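Local atomic coordinates of CRISPR-associated protein, Cse1 family (Acidimicrobium ferrooxidans, PDB entry 4H3T), a protein that probably serves as the large subunit of a type I-E CRISPR Cascade complex, taking part in recognition of invading DNA. Residues Ala402-Leu416 with Leu455-Tyr467. The protein carries 1 engineered substitution. Numbering follows the deposited sequence.
Sequences AIDAVTFAAHAAQAL and LAEEIYGRLDAPY. Engineered in segment 455-467: Ile459 (natural residue Leu).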
ATOM      1  N   ALA A 402      -6.563  -9.404  18.847  1.00 44.38           N
ATOM      2  CA  ALA A 402      -6.772  -9.178  17.393  1.00 41.85           C
ATOM      3  C   ALA A 402      -6.123 -10.290  16.538  1.00 44.77           C
ATOM      4  O   ALA A 402      -6.756 -10.803  15.627  1.00 41.92           O
ATOM      5  CB  ALA A 402      -6.231  -7.854  16.973  1.00 41.81           C
ATOM      6  N   ILE A 403      -4.858 -10.623  16.812  1.00 44.74           N
ATOM      7  CA  ILE A 403      -4.143 -11.695  16.090  1.00 45.39           C
ATOM      8  C   ILE A 403      -4.802 -13.062  16.362  1.00 46.92           C
ATOM      9  O   ILE A 403      -5.015 -13.840  15.433  1.00 43.94           O
ATOM     10  CB  ILE A 403      -2.640 -11.697  16.489  1.00 49.87           C
ATOM     11  CG1 ILE A 403      -1.941 -10.392  15.978  1.00 51.45           C
ATOM     12  CG2 ILE A 403      -1.926 -12.931  15.958  1.00 50.09           C
ATOM     13  CD1 ILE A 403      -1.787 -10.267  14.452  1.00 59.08           C
ATOM     14  N   ASP A 404      -5.132 -13.345  17.616  1.00 43.65           N
ATOM     15  CA  ASP A 404      -5.756 -14.616  17.976  1.00 43.11           C
ATOM     16  C   ASP A 404      -7.107 -14.807  17.297  1.00 44.79           C
ATOM     17  O   ASP A 404      -7.512 -15.941  17.046  1.00 40.71           O
ATOM     18  CB  ASP A 404      -5.927 -14.766  19.471  1.00 44.59           C
ATOM     19  CG  ASP A 404      -4.647 -14.955  20.233  1.00 52.74           C
ATOM     20  OD1 ASP A 404      -3.601 -15.130  19.590  1.00 52.53           O
ATOM     21  OD2 ASP A 404      -4.689 -14.887  21.479  1.00 52.34           O
ATOM     22  N   ALA A 405      -7.823 -13.727  17.089  1.00 42.05           N
ATOM     23  CA  ALA A 405      -9.139 -13.751  16.421  1.00 41.04           C
ATOM     24  C   ALA A 405      -8.985 -14.136  14.957  1.00 42.99           C
ATOM     25  O   ALA A 405      -9.835 -14.852  14.410  1.00 40.53           O
ATOM     26  CB  ALA A 405      -9.827 -12.397  16.543  1.00 41.21           C
ATOM     27  N   VAL A 406      -7.906 -13.677  14.327  1.00 42.44           N
ATOM     28  CA  VAL A 406      -7.576 -14.045  12.948  1.00 41.14           C
ATOM     29  C   VAL A 406      -7.249 -15.565  12.910  1.00 40.87           C
ATOM     30  O   VAL A 406      -7.726 -16.276  12.054  1.00 37.89           O
ATOM     31  CB  VAL A 406      -6.397 -13.195  12.369  1.00 42.61           C
ATOM     32  CG1 VAL A 406      -6.005 -13.699  10.984  1.00 42.39           C
ATOM     33  CG2 VAL A 406      -6.793 -11.740  12.286  1.00 42.33           C
ATOM     34  N   THR A 407      -6.444 -16.035  13.863  1.00 38.91           N
ATOM     35  CA  THR A 407      -6.078 -17.469  13.972  1.00 38.82           C
ATOM     36  C   THR A 407      -7.325 -18.358  14.150  1.00 44.97           C
ATOM     37  O   THR A 407      -7.404 -19.429  13.544  1.00 42.90           O
ATOM     38  CB  THR A 407      -5.131 -17.709  15.140  1.00 45.98           C
ATOM     39  OG1 THR A 407      -3.984 -16.873  14.955  1.00 45.94           O
ATOM     40  CG2 THR A 407      -4.709 -19.187  15.252  1.00 44.34           C
ATOM     41  N   PHE A 408      -8.276 -17.926  14.972  1.00 43.45           N
ATOM     42  CA  PHE A 408      -9.510 -18.661  15.161  1.00 41.78           C
ATOM     43  C   PHE A 408     -10.313 -18.718  13.857  1.00 44.11           C
ATOM     44  O   PHE A 408     -10.817 -19.792  13.493  1.00 42.15           O
ATOM     45  CB  PHE A 408     -10.358 -18.089  16.320  1.00 43.51           C
ATOM     46  CG  PHE A 408     -11.555 -18.957  16.610  1.00 43.50           C
ATOM     47  CD1 PHE A 408     -11.400 -20.295  16.906  1.00 46.73           C
ATOM     48  CD2 PHE A 408     -12.843 -18.465  16.471  1.00 44.93           C
ATOM     49  CE1 PHE A 408     -12.506 -21.118  17.075  1.00 47.18           C
ATOM     50  CE2 PHE A 408     -13.941 -19.254  16.791  1.00 45.99           C
ATOM     51  CZ  PHE A 408     -13.769 -20.589  17.037  1.00 47.09           C
ATOM     52  N   ALA A 409     -10.428 -17.607  13.144  1.00 41.67           N
ATOM     53  CA  ALA A 409     -11.098 -17.612  11.830  1.00 40.85           C
ATOM     54  C   ALA A 409     -10.426 -18.652  10.873  1.00 40.88           C
ATOM     55  O   ALA A 409     -11.119 -19.352  10.136  1.00 37.48           O
ATOM     56  CB  ALA A 409     -11.072 -16.233  11.206  1.00 42.12           C
ATOM     57  N   ALA A 410      -9.090 -18.650  10.818  1.00 37.06           N
ATOM     58  CA  ALA A 410      -8.312 -19.578   9.986  1.00 38.46           C
ATOM     59  C   ALA A 410      -8.564 -21.063  10.416  1.00 43.04           C
ATOM     60  O   ALA A 410      -8.765 -21.905   9.547  1.00 39.83           O
ATOM     61  CB  ALA A 410      -6.832 -19.241  10.024  1.00 39.62           C
ATOM     62  N   HIS A 411      -8.705 -21.337  11.706  1.00 40.77           N
ATOM     63  CA  HIS A 411      -9.003 -22.679  12.158  1.00 42.93           C
ATOM     64  C   HIS A 411     -10.430 -23.044  11.805  1.00 41.95           C
ATOM     65  O   HIS A 411     -10.648 -24.179  11.444  1.00 39.35           O
ATOM     66  CB  HIS A 411      -8.792 -22.875  13.680  1.00 45.75           C
ATOM     67  CG  HIS A 411      -7.353 -22.891  14.092  1.00 51.00           C
ATOM     68  ND1 HIS A 411      -6.954 -22.379  15.293  1.00 54.33           N
ATOM     69  CD2 HIS A 411      -6.273 -23.376  13.457  1.00 55.81           C
ATOM     70  CE1 HIS A 411      -5.641 -22.510  15.330  1.00 55.11           C
ATOM     71  NE2 HIS A 411      -5.190 -23.104  14.255  1.00 56.02           N
ATOM     72  N   ALA A 412     -11.392 -22.115  11.864  1.00 39.50           N
ATOM     73  CA  ALA A 412     -12.769 -22.441  11.443  1.00 39.99           C
ATOM     74  C   ALA A 412     -12.808 -22.735   9.942  1.00 41.50           C
ATOM     75  O   ALA A 412     -13.552 -23.625   9.480  1.00 41.29           O
ATOM     76  CB  ALA A 412     -13.731 -21.307  11.800  1.00 41.69           C
ATOM     77  N   ALA A 413     -12.046 -21.976   9.155  1.00 38.83           N
ATOM     78  CA  ALA A 413     -12.010 -22.201   7.687  1.00 37.36           C
ATOM     79  C   ALA A 413     -11.432 -23.593   7.369  1.00 40.22           C
ATOM     80  O   ALA A 413     -11.918 -24.275   6.502  1.00 39.83           O
ATOM     81  CB  ALA A 413     -11.167 -21.126   7.009  1.00 37.75           C
ATOM     82  N   GLN A 414     -10.409 -23.999   8.095  1.00 39.93           N
ATOM     83  CA  GLN A 414      -9.765 -25.293   7.938  1.00 39.65           C
ATOM     84  C   GLN A 414     -10.733 -26.388   8.377  1.00 44.11           C
ATOM     85  O   GLN A 414     -10.913 -27.363   7.651  1.00 42.42           O
ATOM     86  CB  GLN A 414      -8.500 -25.329   8.745  1.00 42.12           C
ATOM     87  CG  GLN A 414      -7.636 -26.596   8.490  1.00 54.38           C
ATOM     88  CD  GLN A 414      -6.399 -26.686   9.361  1.00 89.10           C
ATOM     89  OE1 GLN A 414      -5.970 -25.713  10.003  1.00 87.24           O
ATOM     90  NE2 GLN A 414      -5.826 -27.885   9.445  1.00 85.07           N
ATOM     91  N   ALA A 415     -11.415 -26.217   9.524  1.00 42.08           N
ATOM     92  CA  ALA A 415     -12.415 -27.192   9.979  1.00 42.19           C
ATOM     93  C   ALA A 415     -13.522 -27.435   8.939  1.00 42.82           C
ATOM     94  O   ALA A 415     -14.000 -28.559   8.760  1.00 43.90           O
ATOM     95  CB  ALA A 415     -13.035 -26.743  11.279  1.00 42.83           C
ATOM     96  N   LEU A 416     -13.956 -26.386   8.287  1.00 39.41           N
ATOM     97  CA  LEU A 416     -14.956 -26.497   7.221  1.00 37.27           C
ATOM     98  C   LEU A 416     -14.503 -27.343   6.042  1.00 40.24           C
ATOM     99  O   LEU A 416     -15.349 -27.800   5.288  1.00 39.69           O
ATOM    100  CB  LEU A 416     -15.362 -25.128   6.725  1.00 38.48           C
ATOM    101  CG  LEU A 416     -16.430 -24.410   7.595  1.00 42.65           C
ATOM    102  CD1 LEU A 416     -16.580 -22.984   7.162  1.00 42.08           C
ATOM    103  CD2 LEU A 416     -17.804 -25.136   7.477  1.00 46.51           C
ATOM    104  N   LEU A 455     -14.444 -23.117   0.042  1.00 34.62           N
ATOM    105  CA  LEU A 455     -15.293 -22.937   1.227  1.00 35.77           C
ATOM    106  C   LEU A 455     -14.586 -22.072   2.291  1.00 38.46           C
ATOM    107  O   LEU A 455     -15.246 -21.273   2.949  1.00 38.77           O
ATOM    108  CB  LEU A 455     -15.788 -24.276   1.799  1.00 37.51           C
ATOM    109  CG  LEU A 455     -16.961 -24.200   2.848  1.00 40.70           C
ATOM    110  CD1 LEU A 455     -18.218 -23.488   2.276  1.00 42.58           C
ATOM    111  CD2 LEU A 455     -17.340 -25.545   3.250  1.00 40.72           C
ATOM    112  N   ALA A 456     -13.261 -22.197   2.441  1.00 36.58           N
ATOM    113  CA  ALA A 456     -12.468 -21.283   3.299  1.00 34.61           C
ATOM    114  C   ALA A 456     -12.607 -19.840   2.801  1.00 36.90           C
ATOM    115  O   ALA A 456     -12.850 -18.919   3.584  1.00 35.78           O
ATOM    116  CB  ALA A 456     -10.990 -21.696   3.259  1.00 34.70           C
ATOM    117  N   GLU A 457     -12.443 -19.612   1.487  1.00 34.18           N
ATOM    118  CA  GLU A 457     -12.608 -18.237   0.981  1.00 37.12           C
ATOM    119  C   GLU A 457     -14.014 -17.711   1.236  1.00 39.44           C
ATOM    120  O   GLU A 457     -14.198 -16.536   1.541  1.00 37.80           O
ATOM    121  CB  GLU A 457     -12.241 -18.104  -0.508  1.00 37.95           C
ATOM    122  CG  GLU A 457     -10.760 -18.278  -0.783  1.00 36.09           C
ATOM    123  CD  GLU A 457      -9.859 -17.313  -0.029  1.00 41.02           C
ATOM    124  OE1 GLU A 457     -10.269 -16.156   0.255  1.00 41.74           O
ATOM    125  OE2 GLU A 457      -8.748 -17.743   0.324  1.00 45.90           O
ATOM    126  N   GLU A 458     -15.012 -18.545   1.132  1.00 37.98           N
ATOM    127  CA  GLU A 458     -16.375 -18.091   1.413  1.00 37.42           C
ATOM    128  C   GLU A 458     -16.545 -17.651   2.907  1.00 40.79           C
ATOM    129  O   GLU A 458     -17.131 -16.614   3.165  1.00 40.55           O
ATOM    130  CB  GLU A 458     -17.400 -19.192   1.071  1.00 38.80           C
ATOM    131  CG  GLU A 458     -18.810 -18.644   1.155  1.00 46.03           C
ATOM    132  CD  GLU A 458     -19.828 -19.484   0.402  1.00 62.28           C
ATOM    133  OE1 GLU A 458     -19.497 -20.605  -0.070  1.00 58.54           O
ATOM    134  OE2 GLU A 458     -20.996 -19.046   0.368  1.00 61.87           O
ATOM    135  N   ILE A 459     -16.060 -18.415   3.878  1.00 37.59           N
ATOM    136  CA  ILE A 459     -16.168 -17.967   5.264  1.00 36.64           C
ATOM    137  C   ILE A 459     -15.336 -16.668   5.490  1.00 40.45           C
ATOM    138  O   ILE A 459     -15.801 -15.777   6.171  1.00 38.93           O
ATOM    139  CB  ILE A 459     -15.833 -19.062   6.303  1.00 39.84           C
ATOM    140  CG1 ILE A 459     -16.417 -18.630   7.676  1.00 40.11           C
ATOM    141  CG2 ILE A 459     -14.336 -19.399   6.405  1.00 40.63           C
ATOM    142  CD1 ILE A 459     -16.239 -19.496   8.826  1.00 42.74           C
ATOM    143  N   TYR A 460     -14.163 -16.515   4.875  1.00 35.94           N
ATOM    144  CA  TYR A 460     -13.426 -15.253   5.045  1.00 36.90           C
ATOM    145  C   TYR A 460     -14.246 -14.060   4.517  1.00 40.39           C
ATOM    146  O   TYR A 460     -14.258 -13.004   5.155  1.00 38.96           O
ATOM    147  CB  TYR A 460     -12.044 -15.327   4.353  1.00 38.42           C
ATOM    148  CG  TYR A 460     -11.070 -16.152   5.148  1.00 39.14           C
ATOM    149  CD1 TYR A 460     -10.724 -15.790   6.443  1.00 43.39           C
ATOM    150  CD2 TYR A 460     -10.381 -17.218   4.568  1.00 39.86           C
ATOM    151  CE1 TYR A 460      -9.702 -16.431   7.128  1.00 42.49           C
ATOM    152  CE2 TYR A 460      -9.428 -17.944   5.301  1.00 40.00           C
ATOM    153  CZ  TYR A 460      -9.123 -17.549   6.600  1.00 46.63           C
ATOM    154  OH  TYR A 460      -8.128 -18.031   7.375  1.00 51.27           O
ATOM    155  N   GLY A 461     -14.964 -14.243   3.393  1.00 37.22           N
ATOM    156  CA  GLY A 461     -15.770 -13.165   2.834  1.00 39.57           C
ATOM    157  C   GLY A 461     -16.875 -12.784   3.815  1.00 40.62           C
ATOM    158  O   GLY A 461     -17.121 -11.619   4.045  1.00 40.64           O
ATOM    159  N   ARG A 462     -17.511 -13.799   4.439  0.51 38.33           N
ATOM    160  CA  ARG A 462     -18.550 -13.601   5.455  0.51 39.68           C
ATOM    161  C   ARG A 462     -18.016 -12.990   6.745  0.51 44.32           C
ATOM    162  O   ARG A 462     -18.756 -12.298   7.421  0.51 44.90           O
ATOM    163  CB  ARG A 462     -19.221 -14.937   5.781  0.51 42.86           C
ATOM    164  CG  ARG A 462     -20.141 -15.391   4.646  0.51 48.21           C
ATOM    165  CD  ARG A 462     -21.547 -14.830   4.799  0.51 47.08           C
ATOM    166  NE  ARG A 462     -22.264 -15.556   5.862  0.51 49.82           N
ATOM    167  CZ  ARG A 462     -22.829 -16.753   5.727  0.51 65.31           C
ATOM    168  NH1 ARG A 462     -22.822 -17.378   4.554  0.51 60.69           N
ATOM    169  NH2 ARG A 462     -23.391 -17.345   6.769  0.51 62.26           N
ATOM    170  N   LEU A 463     -16.747 -13.214   7.090  1.00 40.52           N
ATOM    171  CA  LEU A 463     -16.173 -12.677   8.348  1.00 40.83           C
ATOM    172  C   LEU A 463     -15.531 -11.322   8.146  1.00 41.01           C
ATOM    173  O   LEU A 463     -15.098 -10.710   9.133  1.00 39.80           O
ATOM    174  CB  LEU A 463     -15.140 -13.684   8.931  1.00 39.17           C
ATOM    175  CG  LEU A 463     -15.707 -14.995   9.423  1.00 42.69           C
ATOM    176  CD1 LEU A 463     -14.604 -15.889   9.938  1.00 42.62           C
ATOM    177  CD2 LEU A 463     -16.800 -14.789  10.519  1.00 44.42           C
ATOM    178  N   ASP A 464     -15.547 -10.788   6.914  1.00 39.22           N
ATOM    179  CA  ASP A 464     -14.851  -9.538   6.672  1.00 38.43           C
ATOM    180  C   ASP A 464     -15.488  -8.365   7.452  1.00 43.30           C
ATOM    181  O   ASP A 464     -14.782  -7.726   8.229  1.00 41.77           O
ATOM    182  CB  ASP A 464     -14.766  -9.232   5.172  1.00 39.57           C
ATOM    183  CG  ASP A 464     -14.019  -7.956   4.820  1.00 46.55           C
ATOM    184  OD1 ASP A 464     -12.802  -7.843   5.151  1.00 46.61           O
ATOM    185  OD2 ASP A 464     -14.634  -7.062   4.315  1.00 55.96           O
ATOM    186  N   ALA A 465     -16.765  -8.084   7.262  1.00 43.29           N
ATOM    187  CA  ALA A 465     -17.399  -6.939   7.946  1.00 44.80           C
ATOM    188  C   ALA A 465     -17.469  -7.182   9.475  1.00 47.60           C
ATOM    189  O   ALA A 465     -16.990  -6.318  10.228  1.00 43.84           O
ATOM    190  CB  ALA A 465     -18.782  -6.652   7.342  1.00 46.97           C
ATOM    191  N   PRO A 466     -17.749  -8.432   9.936  1.00 44.62           N
ATOM    192  CA  PRO A 466     -17.680  -8.704  11.389  1.00 43.40           C
ATOM    193  C   PRO A 466     -16.284  -8.542  11.988  1.00 43.77           C
ATOM    194  O   PRO A 466     -16.172  -7.992  13.072  1.00 43.18           O
ATOM    195  CB  PRO A 466     -18.124 -10.163  11.453  1.00 46.78           C
ATOM    196  CG  PRO A 466     -19.003 -10.339  10.328  1.00 48.95           C
ATOM    197  CD  PRO A 466     -18.404  -9.563   9.239  1.00 44.21           C
ATOM    198  N   TYR A 467     -15.189  -8.981  11.297  1.00 40.80           N
ATOM    199  CA  TYR A 467     -13.838  -8.806  11.845  1.00 39.13           C
ATOM    200  C   TYR A 467     -13.491  -7.305  11.982  1.00 41.25           C
ATOM    201  O   TYR A 467     -12.952  -6.864  12.979  1.00 41.56           O
ATOM    202  CB  TYR A 467     -12.764  -9.499  10.973  1.00 39.23           C
ATOM    203  CG  TYR A 467     -11.427  -9.409  11.651  1.00 40.91           C
ATOM    204  CD1 TYR A 467     -11.098 -10.283  12.692  1.00 42.32           C
ATOM    205  CD2 TYR A 467     -10.592  -8.303  11.445  1.00 39.64           C
ATOM    206  CE1 TYR A 467      -9.946 -10.110  13.436  1.00 42.58           C
ATOM    207  CE2 TYR A 467      -9.446  -8.121  12.195  1.00 40.60           C
ATOM    208  CZ  TYR A 467      -9.088  -9.061  13.141  1.00 42.95           C
ATOM    209  OH  TYR A 467      -7.985  -8.830  13.921  1.00 41.34           O
TER
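The ring of Tyr467, on which Trp327 stacks, meets helix 402-415 at its edge: Ala402 O and the methyl of Ala405 lie near the ring plane, while Val406 CG2 comes in obliquely, 3.6 Å from Tyr467 CZ. Tyr467 OH donates to Ala402 O at 2.9 Å, from above the carbonyl plane, with a bent C=O...donor angle of 112°. With CG anti to the backbone N (chi1 -174°), the ring points to helix 402-415 and brings OH to this carbonyl, which also takes a weak bond from Val406 N within its own helix. A phenylalanine in place of Tyr467 would probably keep much of the packing on Ala405 and Val406 but leave Ala402 O without its phenol donor. The second ring, Tyr460, is met obliquely by Ala409, Ala410 and Ala413 and has a cation-pi contact with Arg328; its OH lies 3.0 Å from Ala410 CA, unusually short and tight, so its detail is doubtful. Between the two tyrosines, Leu463 CD1 packs against Ala409 CB at 3.8 Å. Ala413 CB touches Ala456 CB at 3.8 Å and also Ile459 CG2, and here the backbones draw closest, with Ala413 CA 4.5 Å from Ala456 CA. Ile459, an engineered residue, also sends CD1 across Leu416 CD1 at 3.9 Å, and Leu455 CD2 covers the CB and O of Leu416. The alanine-rich surface thus lets two helices running roughly antiparallel (142°) approach to 8.7 Å between axes. They belong to the bundle of long helices near the C-terminal end of the chain: helix 481-504 packs on Ala412, Ile459 and Leu463, helix 511-532 lies against Phe408 and His411, and Leu330 of helix 330-334 covers the Tyr467 end.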